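Local coordinates for protein cystathionine beta-lyases/cystathionine gamma-synthases (Corynebacterium glutamicum, PDB 5X5H) that probably catalyses the pyridoxal-phosphate-dependent joining of O-succinyl-L-homoserine and L-cysteine into L,L-cystathionine, with release of succinate, in methionine biosynthesis, at residues E331-G335 against V363-I367; E277-Y283 against M305-A311; A106-R112 against T347-A351; K319-S323 against A382-L386. All blocks are in the same frame, centred on the assembly; numbering follows the deposited sequence.

Contact 1 of 4, residues E331-G335 against V363-I367; sequences ESLGG and VRISI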
# COMPACT_ATOMS: atom_id res chain seq x y z
N GLU A 331 19.60 10.42 -9.86
CA GLU A 331 19.37 11.53 -9.00
C GLU A 331 18.95 11.04 -7.59
O GLU A 331 18.69 9.87 -7.40
CB GLU A 331 18.38 12.56 -9.59
CG GLU A 331 18.90 13.17 -10.90
CD GLU A 331 17.98 14.25 -11.42
OE1 GLU A 331 16.81 13.93 -11.58
OE2 GLU A 331 18.41 15.40 -11.75
N SER A 332 18.92 11.95 -6.64
CA SER A 332 18.55 11.68 -5.24
C SER A 332 19.71 11.15 -4.44
O SER A 332 20.85 11.06 -4.87
CB SER A 332 17.32 10.81 -5.08
OG SER A 332 16.64 11.17 -3.80
N LEU A 333 19.41 10.92 -3.18
CA LEU A 333 20.40 10.62 -2.16
C LEU A 333 19.75 10.13 -0.91
O LEU A 333 18.50 10.26 -0.75
CB LEU A 333 21.30 11.88 -1.89
CG LEU A 333 20.55 13.05 -1.30
CD1 LEU A 333 20.78 13.23 0.17
CD2 LEU A 333 20.78 14.33 -2.06
N GLY A 334 20.55 9.59 0.01
CA GLY A 334 20.11 9.25 1.34
C GLY A 334 19.36 7.94 1.45
O GLY A 334 18.90 7.64 2.58
N GLY A 335 19.36 7.16 0.43
CA GLY A 335 18.84 5.80 0.54
C GLY A 335 19.89 4.82 0.90
O GLY A 335 21.08 5.07 0.93
N VAL A 363 31.54 15.36 -9.21
CA VAL A 363 30.57 14.23 -9.03
C VAL A 363 30.18 14.18 -7.58
O VAL A 363 30.99 14.36 -6.68
CB VAL A 363 31.21 12.91 -9.43
CG1 VAL A 363 30.32 11.68 -9.07
CG2 VAL A 363 31.50 12.91 -10.93
N ARG A 364 28.84 14.01 -7.35
CA ARG A 364 28.28 13.93 -6.00
C ARG A 364 27.91 12.47 -5.78
O ARG A 364 27.26 11.82 -6.62
CB ARG A 364 27.07 14.78 -5.85
CG ARG A 364 26.45 14.83 -4.45
CD ARG A 364 25.09 15.48 -4.39
NE ARG A 364 24.10 14.53 -4.85
CZ ARG A 364 22.87 14.87 -5.17
NH1 ARG A 364 22.43 16.06 -4.97
NH2 ARG A 364 22.04 13.98 -5.53
N ILE A 365 28.41 11.94 -4.65
CA ILE A 365 28.17 10.54 -4.32
C ILE A 365 27.44 10.43 -3.02
O ILE A 365 27.79 11.03 -2.01
CB ILE A 365 29.48 9.72 -4.17
CG1 ILE A 365 30.40 9.98 -5.42
CG2 ILE A 365 29.20 8.27 -4.03
CD1 ILE A 365 31.79 9.35 -5.20
N SER A 366 26.30 9.68 -3.07
CA SER A 366 25.54 9.28 -1.85
C SER A 366 26.00 7.87 -1.49
O SER A 366 25.61 6.91 -2.16
CB SER A 366 24.05 9.38 -2.15
OG SER A 366 23.32 8.96 -0.95
N ILE A 367 26.82 7.74 -0.45
CA ILE A 367 27.38 6.50 -0.02
C ILE A 367 26.29 5.78 0.78
O ILE A 367 25.87 6.36 1.78
CB ILE A 367 28.66 6.68 0.78
CG1 ILE A 367 29.78 7.36 -0.08
CG2 ILE A 367 29.16 5.36 1.36
CD1 ILE A 367 30.26 6.52 -1.16
O HOH W 1 22.57 10.99 -6.79
O HOH W 2 22.84 6.47 -0.50
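Leu333 reaches from the 331-335 loop towards both Arg364 and Ser366 of the strand, and its side chain can be followed atom by atom. Its CB packs on Ser366, 3.7 Å from CB of that serine. From there CG turns in between the backbone N and the carbonyl carbon (chi1 65°), which carries the branch over the arginine. CD2 then rests on one face of the Arg364 guanidinium, 3.5 Å above the plane and displaced toward its rim, with NH2 of Arg364 3.7 Å from Leu333 CD2. The leucine and arginine side chains cross at about a right angle. Strand 362-366 is the middle of the five-stranded mixed sheet, and the loop between strands 328-329 and 339-341 here comes down to the cofactor: Leu333 belongs to the pyridoxal-phosphate pocket, and the Ser332 side chain touches Lys204, the lysine predicted to carry the cofactor but not attached here. The guanidinium is held chiefly from elsewhere: its NH1 makes a salt bridge to Glu341 and a hydrogen bond to Asn154. Across this contact its NH2 gives only a weak bond to Ser332 O (3.2 Å, N-H...O angle 124°), backed by a water that donates to Ser332 O at 2.6 Å and accepts from Arg364 NH2. Ser366 has the straighter bond: its OG, swung anti to the backbone N, receives the Gly334 N-H at 3.0 Å (172°). A second water lies between two oxygens, 2.6 Å from Ser366 OG and 2.7 Å from Gly335 O.

Contact 2 of 4, residues E277-Y283 against M305-A311; sequences EVSTVLY and MISVRFA
Thr280 and Arg309 face each other as an antiparallel hydrogen-bonded pair, with the Arg309 N-H running to Thr280 O at 2.9 Å and almost straight (177°). Two residues along, Leu282 and Ser307 form the next such pair: Leu282 N gives to Ser307 O at 2.8 Å, and Ser307 N returns a bond to Leu282 O at 3.1 Å. Val281 and Val308 lie between them as a non-hydrogen-bonded pair. Beyond Thr280 the ladder slips by one residue in a classic beta bulge. Ser279 and Thr280 both face Arg309, whose O takes the Ser279 N-H at 2.8 Å and the Thr280 N-H more weakly. Ala311 N then ties back to Glu277 O at 2.9 Å. Among the side chains, CG1 of Val278 meets CG1 of Val308 at 3.8 Å, the two valines roughly perpendicular. With its CG anti to the backbone N (chi1 -176°), Tyr283 swings its ring alongside strand 305-310, bringing CD1 against Ile306 CG1 and the ring edge to Met305 O, 3.1 Å from Tyr283 CD1.

Further out, Val281 and Val308 rest on Leu272 of helix 254-273, while Tyr283 OH bonds to Gly303 O. On the face shared by Leu282 and Thr280, Ser307 OG goes to Pro155 O and Arg309 makes a salt bridge to Asp361. Strand 305-310 is bonded along its other edge to strand 362-366. Since most of the polar links here are backbone to backbone, strand 278-282 is added to the sheet's edge mainly by its peptide groups, with Val281 and Val308 packing on helix 254-273.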
# COMPACT_ATOMS: atom_id res chain seq x y z
N GLU A 277 43.82 10.78 -9.67
CA GLU A 277 42.72 11.14 -10.56
C GLU A 277 41.85 12.21 -9.95
O GLU A 277 41.11 12.91 -10.69
CB GLU A 277 41.87 9.99 -10.88
CG GLU A 277 42.53 8.80 -11.56
CD GLU A 277 43.19 7.79 -10.63
OE1 GLU A 277 43.27 7.98 -9.40
OE2 GLU A 277 43.53 6.67 -11.10
N VAL A 278 41.93 12.37 -8.64
CA VAL A 278 41.08 13.29 -7.90
C VAL A 278 41.78 14.57 -7.57
O VAL A 278 42.87 14.48 -6.92
CB VAL A 278 40.62 12.55 -6.58
CG1 VAL A 278 39.95 13.50 -5.64
CG2 VAL A 278 39.78 11.37 -6.99
N SER A 279 41.28 15.73 -7.97
CA SER A 279 41.89 16.97 -7.53
C SER A 279 41.48 17.42 -6.14
O SER A 279 42.29 17.90 -5.39
CB SER A 279 41.65 18.17 -8.51
OG SER A 279 40.28 18.15 -8.79
N THR A 280 40.21 17.17 -5.73
CA THR A 280 39.70 17.65 -4.46
C THR A 280 38.62 16.64 -4.03
O THR A 280 37.77 16.32 -4.82
CB THR A 280 38.97 19.05 -4.52
OG1 THR A 280 39.94 20.02 -5.01
CG2 THR A 280 38.54 19.54 -3.23
N VAL A 281 38.69 16.22 -2.76
CA VAL A 281 37.59 15.48 -2.05
C VAL A 281 36.94 16.45 -1.12
O VAL A 281 37.54 17.07 -0.30
CB VAL A 281 38.09 14.30 -1.30
CG1 VAL A 281 36.91 13.54 -0.66
CG2 VAL A 281 38.83 13.37 -2.20
N LEU A 282 35.60 16.60 -1.30
CA LEU A 282 34.77 17.38 -0.50
C LEU A 282 34.03 16.44 0.48
O LEU A 282 33.17 15.68 0.06
CB LEU A 282 33.74 18.18 -1.36
CG LEU A 282 34.42 19.19 -2.30
CD1 LEU A 282 33.46 19.65 -3.36
CD2 LEU A 282 35.02 20.29 -1.56
N TYR A 283 34.43 16.52 1.71
CA TYR A 283 33.81 15.69 2.78
C TYR A 283 34.02 16.43 4.07
O TYR A 283 35.20 16.72 4.44
CB TYR A 283 34.41 14.29 2.85
CG TYR A 283 33.70 13.37 3.90
CD1 TYR A 283 32.35 13.03 3.71
CD2 TYR A 283 34.30 12.96 5.07
CE1 TYR A 283 31.70 12.33 4.64
CE2 TYR A 283 33.59 12.22 6.00
CZ TYR A 283 32.29 11.93 5.78
OH TYR A 283 31.57 11.27 6.74
N MET A 305 27.50 11.80 2.48
CA MET A 305 27.68 12.40 1.15
C MET A 305 29.14 12.76 0.96
O MET A 305 29.82 13.20 1.85
CB MET A 305 26.85 13.64 1.05
CG MET A 305 25.33 13.42 1.13
SD MET A 305 24.61 12.30 -0.00
CE MET A 305 25.01 13.14 -1.54
N ILE A 306 29.60 12.52 -0.26
CA ILE A 306 31.00 12.98 -0.66
C ILE A 306 30.84 13.57 -2.05
O ILE A 306 30.21 12.99 -2.94
CB ILE A 306 31.88 11.77 -0.81
CG1 ILE A 306 31.98 10.96 0.49
CG2 ILE A 306 33.31 12.21 -1.27
CD1 ILE A 306 32.74 9.66 0.37
N SER A 307 31.50 14.69 -2.30
CA SER A 307 31.68 15.17 -3.66
C SER A 307 33.14 15.16 -4.04
O SER A 307 33.98 15.24 -3.15
CB SER A 307 31.06 16.55 -3.86
OG SER A 307 29.60 16.40 -3.90
N VAL A 308 33.37 15.01 -5.29
CA VAL A 308 34.75 14.75 -5.82
C VAL A 308 34.89 15.60 -7.06
O VAL A 308 34.06 15.54 -7.93
CB VAL A 308 34.88 13.31 -6.17
CG1 VAL A 308 36.32 12.98 -6.59
CG2 VAL A 308 34.46 12.39 -5.00
N ARG A 309 36.03 16.29 -7.15
CA ARG A 309 36.40 17.00 -8.38
C ARG A 309 37.54 16.30 -9.04
O ARG A 309 38.53 16.01 -8.37
CB ARG A 309 36.74 18.44 -8.07
CG ARG A 309 35.61 19.28 -7.48
CD ARG A 309 35.78 20.77 -7.28
NE ARG A 309 36.05 21.36 -8.58
CZ ARG A 309 36.47 22.59 -8.79
NH1 ARG A 309 36.50 23.43 -7.81
NH2 ARG A 309 36.73 22.92 -10.04
N PHE A 310 37.43 15.99 -10.34
CA PHE A 310 38.32 15.21 -11.10
C PHE A 310 39.39 16.08 -11.87
O PHE A 310 39.03 17.05 -12.49
CB PHE A 310 37.57 14.38 -12.09
CG PHE A 310 36.89 13.20 -11.44
CD1 PHE A 310 35.66 13.31 -10.88
CD2 PHE A 310 37.54 12.01 -11.34
CE1 PHE A 310 35.09 12.24 -10.16
CE2 PHE A 310 36.94 10.92 -10.67
CZ PHE A 310 35.65 11.04 -10.13
N ALA A 311 40.62 15.63 -11.72
CA ALA A 311 41.75 16.32 -12.39
C ALA A 311 41.55 16.35 -13.87
O ALA A 311 41.94 17.34 -14.53
CB ALA A 311 43.01 15.56 -12.02

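Contact 3 of 4, residues A106-R112 against T347-A351; sequences AYGGTYR and THQSA. With PLP (pyridoxal-5'-phosphate), chain B.
His348 sets its imidazole against the backbone just ahead of helix 108-118, so that Ala106 O lies at the ring's edge, near its plane and 3.0 Å from His348 NE2. That nitrogen is also hydrogen-bonded to Asn154 O. At the other nitrogen, ND1 donates to the hydroxyl of the neighbouring Thr347 at 2.7 Å, only 10° out of the ring plane; Thr347 OG1 in turn bonds to Glu341, and with both nitrogens engaged the ring's rotation is fixed. The same ring passes close to Tyr107, its NE2 3.7 Å from Tyr107 CA and its CE1 4.3 Å from Tyr107 CD1, an oblique approach.

Tyr107, at the N-cap position, leaves the backbone away from the loop, but its ring comes back between loop and cofactor. With CG anti to the backbone N (chi1 177°), one face lies against the pyridoxal phosphate, whose C4 sits over the ring centre. The opposite face is backed by Gly109 N, 3.4 Å above the plane and toward the rim. Tyr107 OH is hydrogen-bonded to Arg54 of the second subunit. Gly108 packs closely on the loop, its CA 4.8 Å from His348 CA and its O 3.3 Å from Ser350 OG, while Tyr111 meets Ser350 O edge-on at 3.9 Å from CD2. An aromatic ring covering the cofactor's pyridine, backed by the first turn of helix 108-118 and flanked obliquely by His348 and Thr347, belongs to the PLP site of this trans-sulfuration enzyme, completed across the subunit interface.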
# COMPACT_ATOMS: atom_id res chain seq x y z
N ALA A 106 23.59 25.45 -2.99
CA ALA A 106 22.25 25.09 -2.44
C ALA A 106 21.55 24.29 -3.44
O ALA A 106 21.87 24.32 -4.67
CB ALA A 106 21.41 26.34 -2.11
N TYR A 107 20.55 23.56 -2.99
CA TYR A 107 19.82 22.75 -3.81
C TYR A 107 19.21 23.69 -4.91
O TYR A 107 18.59 24.77 -4.66
CB TYR A 107 18.72 21.94 -3.00
CG TYR A 107 17.91 21.16 -3.86
CD1 TYR A 107 18.45 20.19 -4.77
CD2 TYR A 107 16.52 21.27 -3.92
CE1 TYR A 107 17.71 19.45 -5.70
CE2 TYR A 107 15.81 20.54 -4.78
CZ TYR A 107 16.30 19.58 -5.68
OH TYR A 107 15.54 18.91 -6.63
N GLY A 108 19.43 23.20 -6.11
CA GLY A 108 18.99 23.95 -7.32
C GLY A 108 17.48 24.20 -7.27
O GLY A 108 17.03 25.27 -7.69
N GLY A 109 16.71 23.27 -6.68
CA GLY A 109 15.29 23.50 -6.59
C GLY A 109 14.88 24.66 -5.65
O GLY A 109 13.96 25.39 -5.96
N THR A 110 15.57 24.86 -4.55
CA THR A 110 15.38 25.96 -3.66
C THR A 110 15.62 27.33 -4.39
O THR A 110 14.83 28.28 -4.32
CB THR A 110 16.21 25.88 -2.38
OG1 THR A 110 16.00 24.58 -1.80
CG2 THR A 110 15.87 26.97 -1.47
N TYR A 111 16.77 27.33 -5.04
CA TYR A 111 17.13 28.50 -5.82
C TYR A 111 16.12 28.83 -6.95
O TYR A 111 15.70 29.98 -7.05
CB TYR A 111 18.56 28.26 -6.49
CG TYR A 111 18.89 29.41 -7.51
CD1 TYR A 111 19.17 30.64 -7.03
CD2 TYR A 111 18.75 29.19 -8.85
CE1 TYR A 111 19.36 31.72 -7.95
CE2 TYR A 111 18.95 30.24 -9.74
CZ TYR A 111 19.28 31.43 -9.26
OH TYR A 111 19.43 32.50 -10.24
N ARG A 112 15.67 27.83 -7.67
CA ARG A 112 14.71 27.98 -8.75
C ARG A 112 13.42 28.52 -8.19
O ARG A 112 12.80 29.41 -8.74
CB ARG A 112 14.51 26.71 -9.53
CG ARG A 112 13.43 26.77 -10.63
CD ARG A 112 13.34 25.47 -11.39
NE ARG A 112 13.52 24.37 -10.41
CZ ARG A 112 12.86 23.21 -10.35
NH1 ARG A 112 11.89 22.88 -11.22
NH2 ARG A 112 13.16 22.35 -9.39
N THR A 347 21.07 17.46 -11.12
CA THR A 347 20.20 18.13 -10.09
C THR A 347 20.30 19.64 -10.02
O THR A 347 19.42 20.34 -9.46
CB THR A 347 20.55 17.64 -8.67
OG1 THR A 347 21.97 17.85 -8.45
CG2 THR A 347 20.10 16.14 -8.47
N HIS A 348 21.44 20.19 -10.54
CA HIS A 348 21.73 21.59 -10.42
C HIS A 348 21.80 22.23 -11.78
O HIS A 348 22.31 23.36 -11.88
CB HIS A 348 23.05 21.85 -9.60
CG HIS A 348 22.88 21.58 -8.14
ND1 HIS A 348 22.63 20.31 -7.65
CD2 HIS A 348 22.80 22.41 -7.10
CE1 HIS A 348 22.46 20.37 -6.34
NE2 HIS A 348 22.56 21.65 -5.97
N GLN A 349 21.26 21.59 -12.81
CA GLN A 349 21.24 22.27 -14.13
C GLN A 349 20.46 23.61 -14.01
O GLN A 349 20.88 24.62 -14.65
CB GLN A 349 20.65 21.34 -15.18
CG GLN A 349 20.27 22.05 -16.48
CD GLN A 349 20.02 21.08 -17.61
OE1 GLN A 349 19.76 19.88 -17.39
NE2 GLN A 349 20.07 21.60 -18.83
N SER A 350 19.49 23.68 -13.11
CA SER A 350 18.68 24.90 -12.84
C SER A 350 19.48 26.04 -12.23
O SER A 350 19.00 27.18 -12.23
CB SER A 350 17.42 24.64 -11.90
OG SER A 350 17.75 24.00 -10.66
N ALA A 351 20.67 25.75 -11.66
CA ALA A 351 21.55 26.81 -11.07
C ALA A 351 22.53 27.42 -12.11
O ALA A 351 23.28 28.36 -11.78
CB ALA A 351 22.25 26.30 -9.80
N1 PLP B . 16.77 20.29 0.10
C2 PLP B . 17.80 19.51 -0.15
C2A PLP B . 19.05 19.79 0.60
C3 PLP B . 17.63 18.40 -0.91
O3 PLP B . 18.66 17.52 -1.17
C4 PLP B . 16.41 18.10 -1.52
C4A PLP B . 16.27 16.89 -2.36
C5 PLP B . 15.35 19.03 -1.39
C6 PLP B . 15.60 20.10 -0.55
C5A PLP B . 14.01 18.91 -2.10
O4P PLP B . 13.19 17.83 -1.53
P PLP B . 12.18 17.02 -2.44
O1P PLP B . 12.98 16.40 -3.57
O2P PLP B . 11.63 16.06 -1.40
O3P PLP B . 11.11 18.00 -2.93

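Contact 4 of 4, residues K319-S323 against A382-L386; sequences KFCTS and ALNNL
Helices 313-323 and 372-384 meet near their C-terminal ends on one face of the five-stranded sheet, and Phe320 and Ala382 form the apolar centre of the meeting. CE1 of Phe320 is 3.6 Å from Ala382 CB and 3.7 Å from Leu383 CD2, both approaching the ring obliquely; Ser323 CB adds a further touch on Ala382. On the sheet side, Phe320 and Leu383 pack on Phe310 of strand 305-310, so the pair is part of the helical cover of that sheet. Toward Lys319 and the exposed Asn385 the chemistry turns polar. Asn385 ND2 gives its proton to Ser323 OG at 3.1 Å, in the amide plane and nearly straight (172°). Ser323 OG passes its own proton to Lys319 O at 2.6 Å, coming from above the carbonyl plane, while Thr322 OG1 reaches the same oxygen from the opposite face. Lys319, bent at chi2 (56°) and chi4, folds across Asn385 to bring NZ to Asn385 O, 2.8 Å away. That carbonyl lies just past a helix C-terminus, which would probably favour the charged amine. The aliphatic part of Lys319 runs antiparallel alongside Leu386, with Lys319 CG 3.7 Å from Leu386 CD2.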
# COMPACT_ATOMS: atom_id res chain seq x y z
N LYS A 319 32.88 10.12 -17.24
CA LYS A 319 33.29 8.73 -17.43
C LYS A 319 33.21 7.93 -16.06
O LYS A 319 32.86 6.72 -16.06
CB LYS A 319 34.73 8.69 -18.01
CG LYS A 319 35.27 7.30 -18.28
CD LYS A 319 34.36 6.51 -19.20
CE LYS A 319 34.90 5.15 -19.67
NZ LYS A 319 36.39 4.98 -19.86
N PHE A 320 33.59 8.66 -14.99
CA PHE A 320 33.49 8.02 -13.63
C PHE A 320 32.00 7.66 -13.38
O PHE A 320 31.73 6.54 -12.94
CB PHE A 320 34.01 8.90 -12.59
CG PHE A 320 33.98 8.27 -11.22
CD1 PHE A 320 34.92 7.33 -10.83
CD2 PHE A 320 32.98 8.66 -10.36
CE1 PHE A 320 34.91 6.82 -9.49
CE2 PHE A 320 32.94 8.13 -9.06
CZ PHE A 320 33.88 7.18 -8.64
N CYS A 321 31.14 8.59 -13.74
CA CYS A 321 29.70 8.35 -13.59
C CYS A 321 29.20 7.11 -14.31
O CYS A 321 28.27 6.42 -13.78
CB CYS A 321 28.89 9.60 -13.94
SG CYS A 321 28.94 10.90 -12.80
N THR A 322 29.71 6.79 -15.49
CA THR A 322 29.25 5.65 -16.24
C THR A 322 30.08 4.37 -16.05
O THR A 322 29.78 3.30 -16.62
CB THR A 322 29.16 5.93 -17.76
OG1 THR A 322 30.49 6.25 -18.21
CG2 THR A 322 28.27 7.13 -18.02
N SER A 323 31.09 4.41 -15.17
CA SER A 323 31.99 3.29 -14.95
C SER A 323 31.69 2.44 -13.70
O SER A 323 32.16 1.34 -13.55
CB SER A 323 33.40 3.75 -14.83
OG SER A 323 33.80 4.29 -16.09
N ALA A 382 36.43 1.89 -11.07
CA ALA A 382 35.94 2.98 -11.88
C ALA A 382 37.03 4.00 -12.11
O ALA A 382 37.19 4.51 -13.26
CB ALA A 382 34.75 3.65 -11.22
N LEU A 383 37.87 4.30 -11.13
CA LEU A 383 38.98 5.23 -11.21
C LEU A 383 39.94 4.61 -12.25
O LEU A 383 40.51 5.36 -13.01
CB LEU A 383 39.71 5.50 -9.94
CG LEU A 383 38.90 6.30 -8.90
CD1 LEU A 383 39.71 6.30 -7.62
CD2 LEU A 383 38.55 7.69 -9.34
N ASN A 384 40.16 3.30 -12.19
CA ASN A 384 41.12 2.66 -13.14
C ASN A 384 40.62 2.67 -14.57
O ASN A 384 41.49 2.68 -15.49
CB ASN A 384 41.53 1.28 -12.67
CG ASN A 384 42.43 1.27 -11.43
OD1 ASN A 384 43.02 2.27 -11.04
ND2 ASN A 384 42.42 0.19 -10.69
N ASN A 385 39.32 2.82 -14.81
CA ASN A 385 38.66 2.94 -16.13
C ASN A 385 38.85 4.31 -16.76
O ASN A 385 38.41 4.55 -17.92
CB ASN A 385 37.16 2.58 -16.14
CG ASN A 385 36.66 2.02 -17.49
OD1 ASN A 385 37.38 1.33 -18.19
ND2 ASN A 385 35.40 2.31 -17.83
N LEU A 386 39.53 5.22 -16.08
CA LEU A 386 39.71 6.56 -16.60
C LEU A 386 41.01 6.63 -17.46
O LEU A 386 41.18 7.57 -18.23
CB LEU A 386 39.77 7.61 -15.47
CG LEU A 386 38.53 7.81 -14.52
CD1 LEU A 386 38.60 8.99 -13.57
CD2 LEU A 386 37.23 7.94 -15.25

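Contacts 1 and 3 are buried and line the cofactor pocket; contacts 2 and 4 are only partly buried and lie farther out, contact 4 away from the known sites. Contacts 1, 3 and 4 touch the second subunit, contact 2 does not. Contacts 1 and 2 share one sheet: strand 362-366 bonds to strand 305-310, with Ile365 N 2.7 Å from Ile306 O. Contact 4 covers the sheet, Phe320 packing on Phe310 of contact 2 and on Val363 and Ile365 of contact 1. The chemistry follows position: backbone ladder in contact 2, helix packing with a polar rim in contact 4, direct side-chain bonds between loop and strand in contact 1, and close packing with polar groups held largely from outside in contact 3.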